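Local coordinates for protein glycosyltransferase Gtf1 (Streptococcus pneumoniae, PDB 4PQG) that is a glycosyltransferase of the GT-B clan, built from two Rossmann-like domains and an extended beta-sheet domain, with uridine-5'-diphosphate bound in this structure, at residues A243-V248 against D278-F283. Sequence-based numbering, arbitrary orientation.
Sequences AHLAVV and DKVDFF
A246 pairs with F282 and V247 with F283 as parallel bridges, CA atoms 5.0 and 4.9 Å apart, joining strands 244-248 and 282-285. With helix 271-275 between them, these strands form a beta-alpha-beta unit in the N-terminal Rossmann-like sheet, typical of a GT-B fold; strand 223-226 flanks 244-248 on its other edge.

In the backbone, V247 N donates to F282 O over 3.2 Å. L245 O takes two amides: F282 N, weakly, in the same bridge, and D281 N, just before strand 282-285, at 2.8 Å, in the carbonyl plane but bent.

The D281 carboxylate stands in for a strand carbonyl. Its CG lies beside its own backbone N (chi1 -68°), and OD2 accepts L245 N at 2.7 Å and 162° through the anti lone pair. The same oxygen lies at the edge of the H244 ring, 4.1 Å from ND1, where a protonated imidazole could add attraction.

Apolar packing occupies both faces. On that of A246, its CB makes a CH-pi contact 3.9 Å from the F282 ring centroid, 17° off the normal; helix 494-508 also touches this phenyl. On that of V247, the V247 and V280 side chains cross at about a right angle, CG2 meeting CG2. Within 278-283, V280 CG1 sits over one face of the F283 ring; across the contact, V247 and F283 lie side by side, pointing the same way, V247 CB 3.7 Å from F283 CD1.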
ATOM      1  N   ALA A 243      -9.629  24.656   1.098  1.00 32.80           N
ATOM      2  CA  ALA A 243     -10.535  23.642   0.571  1.00 31.59           C
ATOM      3  C   ALA A 243     -11.265  22.974   1.740  1.00 30.37           C
ATOM      4  O   ALA A 243     -11.619  23.643   2.711  1.00 31.67           O
ATOM      5  CB  ALA A 243      -9.769  22.611  -0.256  1.00 32.31           C
ATOM      6  N   HIS A 244     -11.513  21.669   1.627  1.00 27.55           N
ATOM      7  CA  HIS A 244     -11.924  20.860   2.773  1.00 28.49           C
ATOM      8  C   HIS A 244     -10.886  19.802   3.006  1.00 27.14           C
ATOM      9  O   HIS A 244     -10.241  19.353   2.064  1.00 25.68           O
ATOM     10  CB  HIS A 244     -13.280  20.209   2.540  1.00 31.99           C
ATOM     11  CG  HIS A 244     -14.383  21.195   2.222  1.00 35.81           C
ATOM     12  ND1 HIS A 244     -15.107  21.811   3.181  1.00 37.23           N
ATOM     13  CD2 HIS A 244     -14.852  21.679   1.000  1.00 35.45           C
ATOM     14  CE1 HIS A 244     -16.005  22.641   2.601  1.00 37.84           C
ATOM     15  NE2 HIS A 244     -15.853  22.553   1.268  1.00 36.87           N
ATOM     16  N   LEU A 245     -10.734  19.402   4.265  1.00 25.51           N
ATOM     17  CA  LEU A 245      -9.707  18.463   4.676  1.00 23.51           C
ATOM     18  C   LEU A 245     -10.338  17.276   5.407  1.00 22.67           C
ATOM     19  O   LEU A 245     -11.026  17.443   6.415  1.00 23.03           O
ATOM     20  CB  LEU A 245      -8.675  19.161   5.580  1.00 22.06           C
ATOM     21  CG  LEU A 245      -7.562  18.284   6.165  1.00 21.91           C
ATOM     22  CD1 LEU A 245      -6.676  17.721   5.061  1.00 22.18           C
ATOM     23  CD2 LEU A 245      -6.738  19.037   7.195  1.00 22.68           C
ATOM     24  N   ALA A 246     -10.099  16.079   4.884  1.00 21.82           N
ATOM     25  CA  ALA A 246     -10.506  14.842   5.547  1.00 20.89           C
ATOM     26  C   ALA A 246      -9.255  14.026   5.869  1.00 20.92           C
ATOM     27  O   ALA A 246      -8.282  14.046   5.102  1.00 20.32           O
ATOM     28  CB  ALA A 246     -11.456  14.048   4.658  1.00 21.75           C
ATOM     29  N   VAL A 247      -9.269  13.356   7.020  1.00 19.68           N
ATOM     30  CA  VAL A 247      -8.178  12.458   7.435  1.00 19.58           C
ATOM     31  C   VAL A 247      -8.753  11.049   7.559  1.00 20.33           C
ATOM     32  O   VAL A 247      -9.725  10.824   8.298  1.00 19.86           O
ATOM     33  CB  VAL A 247      -7.537  12.890   8.772  1.00 19.42           C
ATOM     34  CG1 VAL A 247      -6.625  11.794   9.346  1.00 18.92           C
ATOM     35  CG2 VAL A 247      -6.791  14.209   8.604  1.00 19.47           C
ATOM     36  N   VAL A 248      -8.178  10.112   6.812  1.00 19.21           N
ATOM     37  CA  VAL A 248      -8.592   8.720   6.916  1.00 19.45           C
ATOM     38  C   VAL A 248      -7.749   8.019   7.972  1.00 20.34           C
ATOM     39  O   VAL A 248      -6.512   8.109   7.942  1.00 18.48           O
ATOM     40  CB  VAL A 248      -8.473   7.988   5.575  1.00 18.66           C
ATOM     41  CG1 VAL A 248      -8.966   6.554   5.686  1.00 19.35           C
ATOM     42  CG2 VAL A 248      -9.286   8.711   4.520  1.00 18.33           C
ATOM     43  N   ASP A 278      -9.066  20.312  15.204  1.00 24.80           N
ATOM     44  CA  ASP A 278      -9.791  21.551  14.874  1.00 27.30           C
ATOM     45  C   ASP A 278      -9.600  22.006  13.421  1.00 27.78           C
ATOM     46  O   ASP A 278     -10.428  22.758  12.896  1.00 28.25           O
ATOM     47  CB  ASP A 278      -9.399  22.674  15.837  1.00 28.94           C
ATOM     48  CG  ASP A 278      -7.907  22.955  15.823  1.00 33.16           C
ATOM     49  OD1 ASP A 278      -7.113  21.998  15.960  1.00 33.15           O
ATOM     50  OD2 ASP A 278      -7.522  24.133  15.658  1.00 35.17           O
ATOM     51  N   LYS A 279      -8.527  21.546  12.768  1.00 26.56           N
ATOM     52  CA  LYS A 279      -8.247  21.905  11.368  1.00 26.13           C
ATOM     53  C   LYS A 279      -8.853  20.935  10.357  1.00 25.19           C
ATOM     54  O   LYS A 279      -8.853  21.196   9.151  1.00 27.36           O
ATOM     55  CB  LYS A 279      -6.734  22.008  11.131  1.00 27.22           C
ATOM     56  CG  LYS A 279      -6.006  23.038  11.989  1.00 29.41           C
ATOM     57  CD  LYS A 279      -6.513  24.466  11.782  1.00 31.89           C
ATOM     58  CE  LYS A 279      -5.583  25.502  12.415  1.00 32.23           C
ATOM     59  NZ  LYS A 279      -5.242  25.171  13.829  1.00 33.81           N
ATOM     60  N   VAL A 280      -9.368  19.815  10.853  1.00 24.27           N
ATOM     61  CA  VAL A 280      -9.904  18.746  10.019  1.00 22.67           C
ATOM     62  C   VAL A 280     -11.427  18.877   9.926  1.00 24.12           C
ATOM     63  O   VAL A 280     -12.098  18.961  10.954  1.00 23.26           O
ATOM     64  CB  VAL A 280      -9.536  17.360  10.616  1.00 21.60           C
ATOM     65  CG1 VAL A 280     -10.109  16.224   9.801  1.00 19.32           C
ATOM     66  CG2 VAL A 280      -8.020  17.202  10.728  1.00 21.78           C
ATOM     67  N   ASP A 281     -11.953  18.866   8.698  1.00 25.50           N
ATOM     68  CA  ASP A 281     -13.398  18.932   8.466  1.00 27.29           C
ATOM     69  C   ASP A 281     -14.106  17.653   8.914  1.00 27.00           C
ATOM     70  O   ASP A 281     -15.107  17.725   9.613  1.00 24.56           O
ATOM     71  CB  ASP A 281     -13.695  19.264   7.011  1.00 29.08           C
ATOM     72  CG  ASP A 281     -13.270  20.673   6.660  1.00 31.88           C
ATOM     73  OD1 ASP A 281     -13.893  21.627   7.167  1.00 34.74           O
ATOM     74  OD2 ASP A 281     -12.284  20.835   5.920  1.00 32.24           O
ATOM     75  N   PHE A 282     -13.564  16.490   8.536  1.00 25.65           N
ATOM     76  CA  PHE A 282     -14.021  15.220   9.108  1.00 25.34           C
ATOM     77  C   PHE A 282     -12.974  14.107   9.083  1.00 24.28           C
ATOM     78  O   PHE A 282     -12.110  14.089   8.222  1.00 22.78           O
ATOM     79  CB  PHE A 282     -15.321  14.733   8.460  1.00 24.29           C
ATOM     80  CG  PHE A 282     -15.239  14.505   6.980  1.00 24.03           C
ATOM     81  CD1 PHE A 282     -15.118  13.220   6.471  1.00 24.09           C
ATOM     82  CD2 PHE A 282     -15.358  15.574   6.082  1.00 24.57           C
ATOM     83  CE1 PHE A 282     -15.082  13.001   5.100  1.00 23.33           C
ATOM     84  CE2 PHE A 282     -15.317  15.363   4.713  1.00 24.27           C
ATOM     85  CZ  PHE A 282     -15.187  14.071   4.218  1.00 24.47           C
ATOM     86  N   PHE A 283     -13.052  13.208  10.059  1.00 24.44           N
ATOM     87  CA  PHE A 283     -12.260  11.985  10.026  1.00 23.62           C
ATOM     88  C   PHE A 283     -13.098  10.861   9.428  1.00 24.40           C
ATOM     89  O   PHE A 283     -14.318  10.814   9.631  1.00 24.43           O
ATOM     90  CB  PHE A 283     -11.794  11.609  11.426  1.00 23.09           C
ATOM     91  CG  PHE A 283     -10.836  12.599  12.039  1.00 22.97           C
ATOM     92  CD1 PHE A 283      -9.452  12.434  11.886  1.00 22.54           C
ATOM     93  CD2 PHE A 283     -11.303  13.690  12.772  1.00 21.75           C
ATOM     94  CE1 PHE A 283      -8.569  13.343  12.451  1.00 21.03           C
ATOM     95  CE2 PHE A 283     -10.424  14.599  13.337  1.00 20.60           C
ATOM     96  CZ  PHE A 283      -9.052  14.418  13.180  1.00 21.76           C
TER